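Side-chain contacts in glutathione S-transferase (Agrobacterium tumefaciens, PDB 2YCD), which probably conjugates glutathione to electrophilic compounds, consistent with a part in herbicide detoxification, and binds S-(p-nitrobenzyl)glutathione as a dimeric member of the glutathione transferase superfamily: residues S25-G28 against L32-D35; R34-R39 against M181-R186; P17-F22 against W40-V45; V51-F56 against L221-A226. All coordinates share one frame; numbering follows the deposited sequence.

Overall arrangement
Contacts 1 to 3 each include residues that line the glutathione-conjugate site, whereas contact 4 lies at the surface. Contact 1 is partly buried and polar: a carboxylate in the loop between strand 18-22 and helix 35-45 holds backbone N-H groups beside the nitrobenzyl group. Contacts 2 and 3 are buried and apolar, and both use helix 35-45, which meets helix 176-185 of the helical domain through one cysteine sulfur in contact 2 and strand 18-22 through a leucine in contact 3. Contact 4 joins the neighbouring strand 50-54 to the C-terminal helix 211-225 by aliphatic packing and a bridging water. Arg-39 of contact 2 packs on residues of contacts 3 and 4.

Contact 1: S25-G28 against L32-D35; sequences SPDG and LARD. With GTB (S-(p-nitrobenzyl)glutathione), chain B.
Leu-32 gives its backbone N-H to the carboxylate of Asp-27, the main bond between these two parts of one loop. OD2 of Asp-27 lies 2.8 Å from N of Leu-32, with an N-H...O angle of 158°, and is met on its anti side, 17° out of the carboxylate plane. CG of Asp-27 stands between its backbone N and carbonyl carbon (chi1 74°), which turns the carboxylate toward N of Leu-32. The other oxygen, OD1, takes a weak bond from OG of Ser-25 and a hydrogen bond from N of Gly-29. CB of Leu-32 rests against nitro oxygen O41 of the bound S-(p-nitrobenzyl)glutathione, and CB of Asp-27 comes within 3.3 Å of the same O41.

At Ala-33 the backbone N makes a second, weak bond to OD2 of Asp-27 at 3.5 Å, while its methyl CB lies 4.1 Å from OG of Ser-25. Both partners belong to the type I turn from Ser-25 to Gly-28, where CG of Pro-26 lies 3.8 Å from ring atom C3' of the ligand. Arg-34, in one of its two conformers, runs an extended chain along the glutathione part, CG lying 3.5 Å from SG2, and NH1 forms a salt bridge with Glu-123.

Asp-35 then leads into helix 35-45, beside Val-21 of strand 18-22 and salt-bridged to Arg-39, while Ala-33 packs on Phe-22 of that strand and Asp-27 on Gln-220 of helix 211-225.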
# COMPACT_ATOMS: atom_id res chain seq x y z
N SER A 25 0.06 -12.19 -20.54
CA SER A 25 0.62 -11.99 -19.20
C SER A 25 1.97 -12.65 -19.02
O SER A 25 2.18 -13.78 -19.46
CB SER A 25 -0.33 -12.51 -18.13
OG SER A 25 0.19 -12.20 -16.86
N PRO A 26 2.90 -11.95 -18.35
CA PRO A 26 4.23 -12.51 -18.10
C PRO A 26 4.24 -13.56 -16.99
O PRO A 26 5.30 -14.05 -16.63
CB PRO A 26 5.06 -11.28 -17.71
CG PRO A 26 4.06 -10.31 -17.15
CD PRO A 26 2.79 -10.54 -17.94
N ASP A 27 3.07 -13.90 -16.45
CA ASP A 27 3.00 -14.83 -15.33
C ASP A 27 2.81 -16.31 -15.70
O ASP A 27 2.68 -17.16 -14.82
CB ASP A 27 1.94 -14.39 -14.30
CG ASP A 27 0.51 -14.62 -14.76
OD1 ASP A 27 0.29 -15.00 -15.93
OD2 ASP A 27 -0.40 -14.43 -13.94
N GLY A 28 2.80 -16.62 -16.99
CA GLY A 28 2.68 -18.00 -17.44
C GLY A 28 1.31 -18.62 -17.18
O GLY A 28 1.18 -19.84 -17.21
N LEU A 32 -0.87 -14.46 -11.18
CA LEU A 32 -0.09 -13.70 -10.22
C LEU A 32 -0.12 -12.21 -10.50
O LEU A 32 0.28 -11.43 -9.64
CB LEU A 32 1.36 -14.19 -10.18
CG LEU A 32 1.58 -15.65 -9.79
CD1 LEU A 32 3.04 -16.04 -10.03
CD2 LEU A 32 1.17 -15.91 -8.35
N ALA A 33 -0.60 -11.80 -11.67
CA ALA A 33 -0.73 -10.38 -11.97
C ALA A 33 -1.87 -9.75 -11.16
O ALA A 33 -2.75 -10.46 -10.65
CB ALA A 33 -0.92 -10.15 -13.47
N ARG A 34 -1.86 -8.42 -11.06
CA ARG A 34 -2.73 -7.72 -10.10
C ARG A 34 -4.20 -7.60 -10.50
O ARG A 34 -5.01 -7.10 -9.73
CB ARG A 34 -2.14 -6.36 -9.71
CG ARG A 34 -0.84 -6.50 -8.93
CD ARG A 34 -0.21 -5.14 -8.70
NE ARG A 34 1.11 -5.21 -8.07
CZ ARG A 34 1.33 -5.11 -6.76
NH1 ARG A 34 0.31 -4.95 -5.92
NH2 ARG A 34 2.57 -5.17 -6.29
N ASP A 35 -4.55 -8.09 -11.69
CA ASP A 35 -5.97 -8.26 -12.01
C ASP A 35 -6.57 -9.40 -11.18
O ASP A 35 -7.78 -9.42 -10.94
CB ASP A 35 -6.17 -8.56 -13.51
CG ASP A 35 -5.46 -9.83 -13.96
OD1 ASP A 35 -4.21 -9.89 -13.85
OD2 ASP A 35 -6.12 -10.78 -14.41
N1 GTB B . -0.04 -0.37 -7.24
CA1 GTB B . -0.57 -0.92 -8.50
C1 GTB B . -1.76 -1.80 -8.22
O11 GTB B . -1.72 -2.51 -7.19
O12 GTB B . -2.73 -1.81 -9.02
CB1 GTB B . 0.56 -1.67 -9.21
CG1 GTB B . 0.12 -2.15 -10.59
CD1 GTB B . 1.18 -2.99 -11.27
OE1 GTB B . 2.26 -3.19 -10.70
N2 GTB B . 0.86 -3.49 -12.46
CA2 GTB B . 1.78 -4.34 -13.22
C2 GTB B . 1.96 -3.84 -14.62
O2 GTB B . 1.04 -3.33 -15.26
CB2 GTB B . 1.15 -5.74 -13.39
SG2 GTB B . 0.97 -6.65 -11.89
N3 GTB B . 3.19 -4.00 -15.14
CA3 GTB B . 3.56 -3.64 -16.50
C3 GTB B . 4.47 -2.45 -16.59
O31 GTB B . 4.91 -1.93 -15.55
O32 GTB B . 4.73 -2.05 -17.75
C' GTB B . 2.62 -7.02 -11.35
C1' GTB B . 3.07 -8.39 -11.79
C2' GTB B . 3.80 -8.53 -12.96
C3' GTB B . 4.23 -9.80 -13.36
C4' GTB B . 3.93 -10.91 -12.58
N41 GTB B . 4.37 -12.19 -12.97
O41 GTB B . 4.21 -13.17 -12.25
O42 GTB B . 4.93 -12.31 -14.05
C5' GTB B . 3.21 -10.75 -11.40
C6' GTB B . 2.78 -9.49 -11.00

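Contact 2: R34-R39 against M181-R186; sequences RDMPVR and MICVLR. With GTB (S-(p-nitrobenzyl)glutathione), chain B.
Cys-183 points its thiol from helix 176-185 at the first turn of helix 35-45, where SG meets the ring of Pro-37 and the side chain of Met-36. The sulfur lies 3.8 Å from CD of Pro-37 and 3.9 Å from CB of the same residue, so it rests against the proline ring with more than one of its carbons in reach. Met-36 comes to the same sulfur through CG, at 4.1 Å, rather than through its own sulfur. Its CG is anti to the backbone N (chi1 -178°) and the chain then bends at chi2, which turns SD and CE away from the Cys-183 thiol. On Cys-183, SG stands anti to the carbonyl carbon (chi1 -70°) and reaches across the gap between the helices. The packing is apolar throughout and the nearest backbones are close, with CA of Pro-37 and CA of Cys-183 6.3 Å apart.

Polar groups on the same helix turn are held separately. NE of Arg-39 donates to OD2 of Asp-35 at 2.9 Å in a salt bridge with an N-H...O angle of 163°. The oxygen uses its anti lone pair and lies nearly in the guanidinium plane, which helps to fix the rotation of that flat group. NH1 of Arg-39 has a further partner in the hydroxyl of Tyr-49.

The contact joins the thioredoxin-like N-terminal domain to the helical C-terminal domain of the glutathione transferase fold. Met-36 also packs on Phe-213 of helix 211-225, and Val-184 faces helix 105-135.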
# COMPACT_ATOMS: atom_id res chain seq x y z
N ARG A 34 -1.86 -8.42 -11.06
CA ARG A 34 -2.73 -7.72 -10.10
C ARG A 34 -4.20 -7.60 -10.50
O ARG A 34 -5.01 -7.10 -9.73
CB ARG A 34 -2.14 -6.36 -9.71
CG ARG A 34 -0.84 -6.50 -8.93
CD ARG A 34 -0.21 -5.14 -8.70
NE ARG A 34 1.11 -5.21 -8.07
CZ ARG A 34 1.33 -5.11 -6.76
NH1 ARG A 34 0.31 -4.95 -5.92
NH2 ARG A 34 2.57 -5.17 -6.29
N ASP A 35 -4.55 -8.09 -11.69
CA ASP A 35 -5.97 -8.26 -12.01
C ASP A 35 -6.57 -9.40 -11.18
O ASP A 35 -7.78 -9.42 -10.94
CB ASP A 35 -6.17 -8.56 -13.51
CG ASP A 35 -5.46 -9.83 -13.96
OD1 ASP A 35 -4.21 -9.89 -13.85
OD2 ASP A 35 -6.12 -10.78 -14.41
N MET A 36 -5.76 -10.34 -10.71
CA MET A 36 -6.30 -11.51 -10.03
C MET A 36 -7.12 -11.17 -8.76
O MET A 36 -8.23 -11.68 -8.59
CB MET A 36 -5.20 -12.53 -9.74
CG MET A 36 -5.72 -13.77 -9.07
SD MET A 36 -6.82 -14.78 -10.13
CE MET A 36 -7.26 -15.98 -8.89
N PRO A 37 -6.58 -10.31 -7.86
CA PRO A 37 -7.40 -10.00 -6.67
C PRO A 37 -8.69 -9.29 -7.04
O PRO A 37 -9.70 -9.49 -6.37
CB PRO A 37 -6.49 -9.09 -5.82
CG PRO A 37 -5.36 -8.66 -6.77
CD PRO A 37 -5.20 -9.83 -7.72
N VAL A 38 -8.68 -8.48 -8.10
CA VAL A 38 -9.90 -7.82 -8.55
C VAL A 38 -10.93 -8.84 -9.08
O VAL A 38 -12.10 -8.79 -8.72
CB VAL A 38 -9.56 -6.77 -9.64
CG1 VAL A 38 -10.84 -6.18 -10.23
CG2 VAL A 38 -8.66 -5.67 -9.05
N ARG A 39 -10.49 -9.75 -9.95
CA ARG A 39 -11.36 -10.82 -10.46
C ARG A 39 -11.93 -11.63 -9.31
O ARG A 39 -13.13 -11.98 -9.31
CB ARG A 39 -10.56 -11.75 -11.38
CG ARG A 39 -10.08 -11.13 -12.69
CD ARG A 39 -9.26 -12.21 -13.41
NE ARG A 39 -8.77 -11.86 -14.74
CZ ARG A 39 -9.46 -12.07 -15.86
NH1 ARG A 39 -10.73 -12.48 -15.81
NH2 ARG A 39 -8.91 -11.80 -17.03
N MET A 181 -4.11 -10.37 0.77
CA MET A 181 -2.99 -11.05 1.41
C MET A 181 -2.61 -12.37 0.71
O MET A 181 -1.42 -12.64 0.51
CB MET A 181 -3.29 -11.31 2.89
CG MET A 181 -2.09 -11.89 3.67
SD MET A 181 -0.76 -10.68 3.93
CE MET A 181 -1.48 -9.69 5.25
N ILE A 182 -3.61 -13.16 0.34
CA ILE A 182 -3.32 -14.41 -0.33
C ILE A 182 -2.72 -14.19 -1.71
O ILE A 182 -1.79 -14.87 -2.11
CB ILE A 182 -4.55 -15.33 -0.33
CG1 ILE A 182 -4.76 -15.82 1.11
CG2 ILE A 182 -4.36 -16.53 -1.28
CD1 ILE A 182 -6.09 -16.53 1.36
N CYS A 183 -3.22 -13.20 -2.46
CA CYS A 183 -2.63 -12.94 -3.77
C CYS A 183 -1.18 -12.47 -3.66
O CYS A 183 -0.35 -12.84 -4.50
CB CYS A 183 -3.48 -11.96 -4.58
SG CYS A 183 -5.08 -12.64 -5.14
N VAL A 184 -0.88 -11.69 -2.63
CA VAL A 184 0.51 -11.28 -2.36
C VAL A 184 1.38 -12.51 -2.01
O VAL A 184 2.47 -12.72 -2.58
CB VAL A 184 0.54 -10.18 -1.23
CG1 VAL A 184 1.90 -10.06 -0.56
CG2 VAL A 184 0.06 -8.81 -1.80
N LEU A 185 0.91 -13.34 -1.09
CA LEU A 185 1.68 -14.50 -0.64
C LEU A 185 1.93 -15.49 -1.78
O LEU A 185 2.97 -16.16 -1.79
CB LEU A 185 0.98 -15.21 0.52
CG LEU A 185 0.99 -14.46 1.85
CD1 LEU A 185 0.07 -15.14 2.84
CD2 LEU A 185 2.40 -14.37 2.41
N ARG A 186 1.00 -15.59 -2.72
CA ARG A 186 1.18 -16.50 -3.85
C ARG A 186 2.40 -16.18 -4.70
O ARG A 186 2.87 -17.05 -5.42
CB ARG A 186 -0.08 -16.59 -4.71
CG ARG A 186 -1.21 -17.38 -4.05
CD ARG A 186 -2.32 -17.78 -5.08
NE ARG A 186 -1.74 -18.64 -6.12
CZ ARG A 186 -1.77 -18.42 -7.44
NH1 ARG A 186 -2.41 -17.39 -7.94
NH2 ARG A 186 -1.17 -19.28 -8.27
N1 GTB B . -0.04 -0.37 -7.24
CA1 GTB B . -0.57 -0.92 -8.50
C1 GTB B . -1.76 -1.80 -8.22
O11 GTB B . -1.72 -2.51 -7.19
O12 GTB B . -2.73 -1.81 -9.02
CB1 GTB B . 0.56 -1.67 -9.21
CG1 GTB B . 0.12 -2.15 -10.59
CD1 GTB B . 1.18 -2.99 -11.27
OE1 GTB B . 2.26 -3.19 -10.70
N2 GTB B . 0.86 -3.49 -12.46
CA2 GTB B . 1.78 -4.34 -13.22
C2 GTB B . 1.96 -3.84 -14.62
O2 GTB B . 1.04 -3.33 -15.26
CB2 GTB B . 1.15 -5.74 -13.39
SG2 GTB B . 0.97 -6.65 -11.89
N3 GTB B . 3.19 -4.00 -15.14
CA3 GTB B . 3.56 -3.64 -16.50
C3 GTB B . 4.47 -2.45 -16.59
O31 GTB B . 4.91 -1.93 -15.55
O32 GTB B . 4.73 -2.05 -17.75
C' GTB B . 2.62 -7.02 -11.35
C1' GTB B . 3.07 -8.39 -11.79
C2' GTB B . 3.80 -8.53 -12.96
C3' GTB B . 4.23 -9.80 -13.36
C4' GTB B . 3.93 -10.91 -12.58
N41 GTB B . 4.37 -12.19 -12.97
O41 GTB B . 4.21 -13.17 -12.25
O42 GTB B . 4.93 -12.31 -14.05
C5' GTB B . 3.21 -10.75 -11.40
C6' GTB B . 2.78 -9.49 -11.00

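Contact 3: P17-F22 against W40-V45. With GTB (S-(p-nitrobenzyl)glutathione), chain B.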
# COMPACT_ATOMS: atom_id res chain seq x y z
N PRO A 17 -18.82 -3.80 -14.58
CA PRO A 17 -17.53 -3.13 -14.76
C PRO A 17 -16.63 -3.86 -15.77
O PRO A 17 -16.82 -5.05 -16.06
CB PRO A 17 -16.93 -3.20 -13.36
CG PRO A 17 -17.43 -4.49 -12.82
CD PRO A 17 -18.86 -4.60 -13.35
N THR A 18 -15.68 -3.11 -16.31
CA THR A 18 -14.68 -3.61 -17.24
C THR A 18 -13.29 -3.36 -16.63
O THR A 18 -12.99 -2.25 -16.20
CB THR A 18 -14.77 -2.91 -18.60
OG1 THR A 18 -16.06 -3.18 -19.16
CG2 THR A 18 -13.69 -3.43 -19.55
N ILE A 19 -12.46 -4.39 -16.59
CA ILE A 19 -11.11 -4.25 -16.06
C ILE A 19 -10.06 -4.49 -17.13
O ILE A 19 -10.26 -5.29 -18.06
CB ILE A 19 -10.88 -5.17 -14.86
CG1 ILE A 19 -10.86 -6.62 -15.29
CG2 ILE A 19 -11.95 -4.90 -13.77
CD1 ILE A 19 -10.51 -7.57 -14.15
N THR A 20 -8.95 -3.79 -17.04
CA THR A 20 -7.86 -4.02 -17.99
C THR A 20 -6.91 -5.09 -17.47
O THR A 20 -6.65 -5.19 -16.26
CB THR A 20 -7.07 -2.74 -18.28
OG1 THR A 20 -6.66 -2.16 -17.04
CG2 THR A 20 -7.92 -1.73 -19.09
N VAL A 21 -6.40 -5.89 -18.40
CA VAL A 21 -5.55 -7.04 -18.09
C VAL A 21 -4.51 -7.17 -19.21
O VAL A 21 -4.69 -6.58 -20.27
CB VAL A 21 -6.36 -8.36 -18.00
CG1 VAL A 21 -7.52 -8.22 -17.01
CG2 VAL A 21 -6.87 -8.80 -19.39
N PHE A 22 -3.43 -7.91 -18.97
CA PHE A 22 -2.46 -8.19 -20.03
C PHE A 22 -3.10 -9.06 -21.11
O PHE A 22 -3.77 -10.05 -20.81
CB PHE A 22 -1.25 -8.98 -19.50
CG PHE A 22 -0.30 -8.20 -18.62
CD1 PHE A 22 0.55 -7.25 -19.16
CD2 PHE A 22 -0.20 -8.51 -17.27
CE1 PHE A 22 1.46 -6.57 -18.35
CE2 PHE A 22 0.70 -7.84 -16.45
CZ PHE A 22 1.53 -6.87 -16.99
N TRP A 40 -11.09 -11.99 -8.35
CA TRP A 40 -11.53 -12.79 -7.21
C TRP A 40 -12.59 -12.04 -6.38
O TRP A 40 -13.64 -12.61 -6.03
CB TRP A 40 -10.28 -13.17 -6.39
CG TRP A 40 -10.51 -14.12 -5.23
CD1 TRP A 40 -11.69 -14.74 -4.86
CD2 TRP A 40 -9.53 -14.57 -4.29
NE1 TRP A 40 -11.49 -15.53 -3.74
CE2 TRP A 40 -10.17 -15.43 -3.37
CE3 TRP A 40 -8.16 -14.29 -4.11
CZ2 TRP A 40 -9.49 -16.03 -2.30
CZ3 TRP A 40 -7.48 -14.89 -3.06
CH2 TRP A 40 -8.15 -15.76 -2.16
N ALA A 41 -12.37 -10.75 -6.12
CA ALA A 41 -13.37 -9.96 -5.41
C ALA A 41 -14.71 -9.94 -6.15
O ALA A 41 -15.78 -10.11 -5.53
CB ALA A 41 -12.85 -8.54 -5.16
N LEU A 42 -14.66 -9.69 -7.46
CA LEU A 42 -15.90 -9.70 -8.26
C LEU A 42 -16.61 -11.05 -8.19
O LEU A 42 -17.84 -11.10 -8.06
CB LEU A 42 -15.61 -9.30 -9.71
CG LEU A 42 -15.13 -7.85 -9.88
CD1 LEU A 42 -14.43 -7.64 -11.22
CD2 LEU A 42 -16.29 -6.86 -9.71
N GLU A 43 -15.86 -12.14 -8.26
CA GLU A 43 -16.48 -13.46 -8.17
C GLU A 43 -17.06 -13.75 -6.78
O GLU A 43 -18.12 -14.39 -6.68
CB GLU A 43 -15.49 -14.54 -8.60
CG GLU A 43 -15.21 -14.53 -10.13
CD GLU A 43 -16.42 -14.95 -10.94
OE1 GLU A 43 -17.42 -15.43 -10.37
OE2 GLU A 43 -16.36 -14.80 -12.18
N GLU A 44 -16.41 -13.27 -5.72
CA GLU A 44 -16.93 -13.47 -4.36
C GLU A 44 -18.28 -12.79 -4.17
O GLU A 44 -19.15 -13.32 -3.49
CB GLU A 44 -15.93 -12.99 -3.29
CG GLU A 44 -14.71 -13.89 -3.12
CD GLU A 44 -14.96 -15.17 -2.32
OE1 GLU A 44 -16.01 -15.26 -1.63
OE2 GLU A 44 -14.10 -16.06 -2.38
N VAL A 45 -18.45 -11.61 -4.78
CA VAL A 45 -19.70 -10.88 -4.61
C VAL A 45 -20.73 -11.21 -5.70
O VAL A 45 -21.88 -10.74 -5.63
CB VAL A 45 -19.49 -9.34 -4.47
CG1 VAL A 45 -18.50 -9.03 -3.33
CG2 VAL A 45 -19.02 -8.71 -5.78
N1 GTB B . -0.04 -0.37 -7.24
CA1 GTB B . -0.57 -0.92 -8.50
C1 GTB B . -1.76 -1.80 -8.22
O11 GTB B . -1.72 -2.51 -7.19
O12 GTB B . -2.73 -1.81 -9.02
CB1 GTB B . 0.56 -1.67 -9.21
CG1 GTB B . 0.12 -2.15 -10.59
CD1 GTB B . 1.18 -2.99 -11.27
OE1 GTB B . 2.26 -3.19 -10.70
N2 GTB B . 0.86 -3.49 -12.46
CA2 GTB B . 1.78 -4.34 -13.22
C2 GTB B . 1.96 -3.84 -14.62
O2 GTB B . 1.04 -3.33 -15.26
CB2 GTB B . 1.15 -5.74 -13.39
SG2 GTB B . 0.97 -6.65 -11.89
N3 GTB B . 3.19 -4.00 -15.14
CA3 GTB B . 3.56 -3.64 -16.50
C3 GTB B . 4.47 -2.45 -16.59
O31 GTB B . 4.91 -1.93 -15.55
O32 GTB B . 4.73 -2.05 -17.75
C' GTB B . 2.62 -7.02 -11.35
C1' GTB B . 3.07 -8.39 -11.79
C2' GTB B . 3.80 -8.53 -12.96
C3' GTB B . 4.23 -9.80 -13.36
C4' GTB B . 3.93 -10.91 -12.58
N41 GTB B . 4.37 -12.19 -12.97
O41 GTB B . 4.21 -13.17 -12.25
O42 GTB B . 4.93 -12.31 -14.05
C5' GTB B . 3.21 -10.75 -11.40
C6' GTB B . 2.78 -9.49 -11.00
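Between residues 17-22 and 40-45 the nearest CA atoms, those of Pro-17 and Leu-42, are 9.4 Å apart, so side chains make the contact. Leu-42 meets Pro-17 through one branch, its CD2 lying 4.1 Å from CG of the proline. With CG of Leu-42 anti to the carbonyl carbon (chi1 -66°), the other branch is directed toward Ile-19; in one of the two conformers of that residue CG2 is loosely approached by CD1 of Leu-42, at 4.5 Å. The proline ring and the leucine lie side by side, running in opposite senses.

Farther round the helix, NE1 of Trp-40 donates to OE2 of Glu-44 at 3.0 Å, one turn on. The oxygen uses its anti lone pair and lies 19° out of the indole plane; Arg-210 is its salt-bridge partner. At the far end of the strand, CE2 of Phe-22 lies 3.7 Å from CB2 of the bound glutathione conjugate.

Strand 18-22, helix 35-45 and strand 50-54 make a beta-alpha-beta unit of the thioredoxin-like domain. Only aliphatic groups meet across this contact, all on buried residues, which implies that helix and strand are held here by dispersion and exclusion of water, without directional bonds.

Contact 4: V51-F56 against L221-A226; sequences VRRLSF and LAVFTA
Strand 50-54 faces the C-terminal part of helix 211-225, with CA of Arg-53 and CA of Val-223 8.2 Å apart. The strand lies at one border of the four-stranded mixed sheet of the thioredoxin-like domain, and helix 211-225 is the last helix of the modelled chain of this glutathione transferase fold.

Arg-53 bridges the gap with its aliphatic stem. CD lies 3.8 Å from CG1 of Val-223 and CG lies 4.1 Å from the same methyl, so the valine touches the arginine alongside its methylene groups. That methyl is placed by a torsion that sets CG1 of Val-223 anti to the backbone N (chi1 173°). A bend at chi3 (-59°) then turns the guanidinium of Arg-53 aside, its NH1 coming 4.4 Å from CB of Ala-226.

Arg-39 of helix 35-45 packs on both Val-51 and Val-223. Arg-53 itself is exposed, and a water links its guanidinium to the helix backbone. This water accepts from NH1 of Arg-53 at 2.9 Å and donates to O of Val-223 at 2.8 Å.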
# COMPACT_ATOMS: atom_id res chain seq x y z
N VAL A 51 -13.46 -7.84 -19.52
CA VAL A 51 -12.06 -7.45 -19.57
C VAL A 51 -11.70 -6.80 -20.89
O VAL A 51 -12.32 -7.07 -21.93
CB VAL A 51 -11.09 -8.63 -19.27
CG1 VAL A 51 -11.46 -9.32 -17.95
CG2 VAL A 51 -11.05 -9.63 -20.42
N ARG A 52 -10.72 -5.92 -20.81
CA ARG A 52 -10.10 -5.34 -21.99
C ARG A 52 -8.63 -5.73 -21.97
O ARG A 52 -7.89 -5.34 -21.06
CB ARG A 52 -10.27 -3.82 -21.97
CG ARG A 52 -9.70 -3.11 -23.18
CD ARG A 52 -10.40 -1.77 -23.42
NE ARG A 52 -10.28 -0.86 -22.28
CZ ARG A 52 -9.32 0.05 -22.17
NH1 ARG A 52 -8.41 0.17 -23.12
NH2 ARG A 52 -9.28 0.85 -21.10
N ARG A 53 -8.22 -6.52 -22.95
CA ARG A 53 -6.84 -7.02 -23.01
C ARG A 53 -5.92 -6.01 -23.67
O ARG A 53 -6.22 -5.49 -24.75
CB ARG A 53 -6.80 -8.33 -23.80
CG ARG A 53 -7.58 -9.48 -23.18
CD ARG A 53 -7.63 -10.68 -24.13
NE ARG A 53 -8.25 -10.32 -25.41
CZ ARG A 53 -8.11 -11.02 -26.53
NH1 ARG A 53 -7.36 -12.11 -26.56
NH2 ARG A 53 -8.71 -10.61 -27.64
N LEU A 54 -4.80 -5.72 -23.03
CA LEU A 54 -3.86 -4.73 -23.54
C LEU A 54 -2.53 -5.37 -23.89
O LEU A 54 -1.96 -6.10 -23.08
CB LEU A 54 -3.60 -3.63 -22.50
CG LEU A 54 -4.84 -2.82 -22.09
CD1 LEU A 54 -4.43 -1.75 -21.10
CD2 LEU A 54 -5.49 -2.21 -23.32
N SER A 55 -2.04 -5.08 -25.09
CA SER A 55 -0.69 -5.46 -25.45
C SER A 55 0.28 -4.58 -24.69
O SER A 55 -0.08 -3.51 -24.19
CB SER A 55 -0.48 -5.30 -26.96
OG SER A 55 -0.49 -3.92 -27.34
N PHE A 56 1.53 -5.02 -24.58
CA PHE A 56 2.54 -4.22 -23.88
C PHE A 56 2.69 -2.85 -24.51
O PHE A 56 2.89 -1.85 -23.82
CB PHE A 56 3.88 -4.96 -23.86
CG PHE A 56 3.85 -6.26 -23.11
CD1 PHE A 56 3.55 -6.29 -21.76
CD2 PHE A 56 4.10 -7.46 -23.76
CE1 PHE A 56 3.51 -7.49 -21.07
CE2 PHE A 56 4.06 -8.66 -23.07
CZ PHE A 56 3.77 -8.67 -21.73
N LEU A 221 -6.71 -17.64 -16.83
CA LEU A 221 -6.04 -18.70 -17.58
C LEU A 221 -6.58 -18.74 -19.01
O LEU A 221 -5.80 -18.94 -19.95
CB LEU A 221 -6.19 -20.05 -16.85
CG LEU A 221 -5.57 -21.27 -17.53
CD1 LEU A 221 -4.08 -21.10 -17.73
CD2 LEU A 221 -5.87 -22.52 -16.71
N ALA A 222 -7.88 -18.48 -19.18
CA ALA A 222 -8.50 -18.47 -20.51
C ALA A 222 -7.96 -17.32 -21.37
O ALA A 222 -7.84 -17.46 -22.58
CB ALA A 222 -10.01 -18.37 -20.40
N VAL A 223 -7.66 -16.19 -20.75
CA VAL A 223 -7.02 -15.10 -21.48
C VAL A 223 -5.65 -15.57 -21.96
O VAL A 223 -5.28 -15.33 -23.11
CB VAL A 223 -6.88 -13.81 -20.62
CG1 VAL A 223 -6.05 -12.76 -21.36
CG2 VAL A 223 -8.25 -13.26 -20.30
N PHE A 224 -4.92 -16.25 -21.08
CA PHE A 224 -3.58 -16.76 -21.37
C PHE A 224 -3.56 -17.77 -22.52
O PHE A 224 -2.68 -17.74 -23.37
CB PHE A 224 -2.99 -17.40 -20.10
CG PHE A 224 -1.62 -18.01 -20.30
CD1 PHE A 224 -0.50 -17.20 -20.43
CD2 PHE A 224 -1.45 -19.38 -20.33
CE1 PHE A 224 0.76 -17.76 -20.60
CE2 PHE A 224 -0.20 -19.94 -20.50
CZ PHE A 224 0.91 -19.13 -20.63
N THR A 225 -4.55 -18.67 -22.53
CA THR A 225 -4.57 -19.77 -23.49
C THR A 225 -5.39 -19.44 -24.73
O THR A 225 -5.53 -20.27 -25.62
CB THR A 225 -5.13 -21.07 -22.87
OG1 THR A 225 -6.50 -20.89 -22.52
CG2 THR A 225 -4.34 -21.46 -21.63
N ALA A 226 -5.93 -18.22 -24.77
CA ALA A 226 -6.76 -17.80 -25.90
C ALA A 226 -5.99 -17.89 -27.21
O ALA A 226 -5.79 -16.88 -27.89
CB ALA A 226 -7.28 -16.38 -25.68
O HOH W 1 -5.29 -13.04 -24.78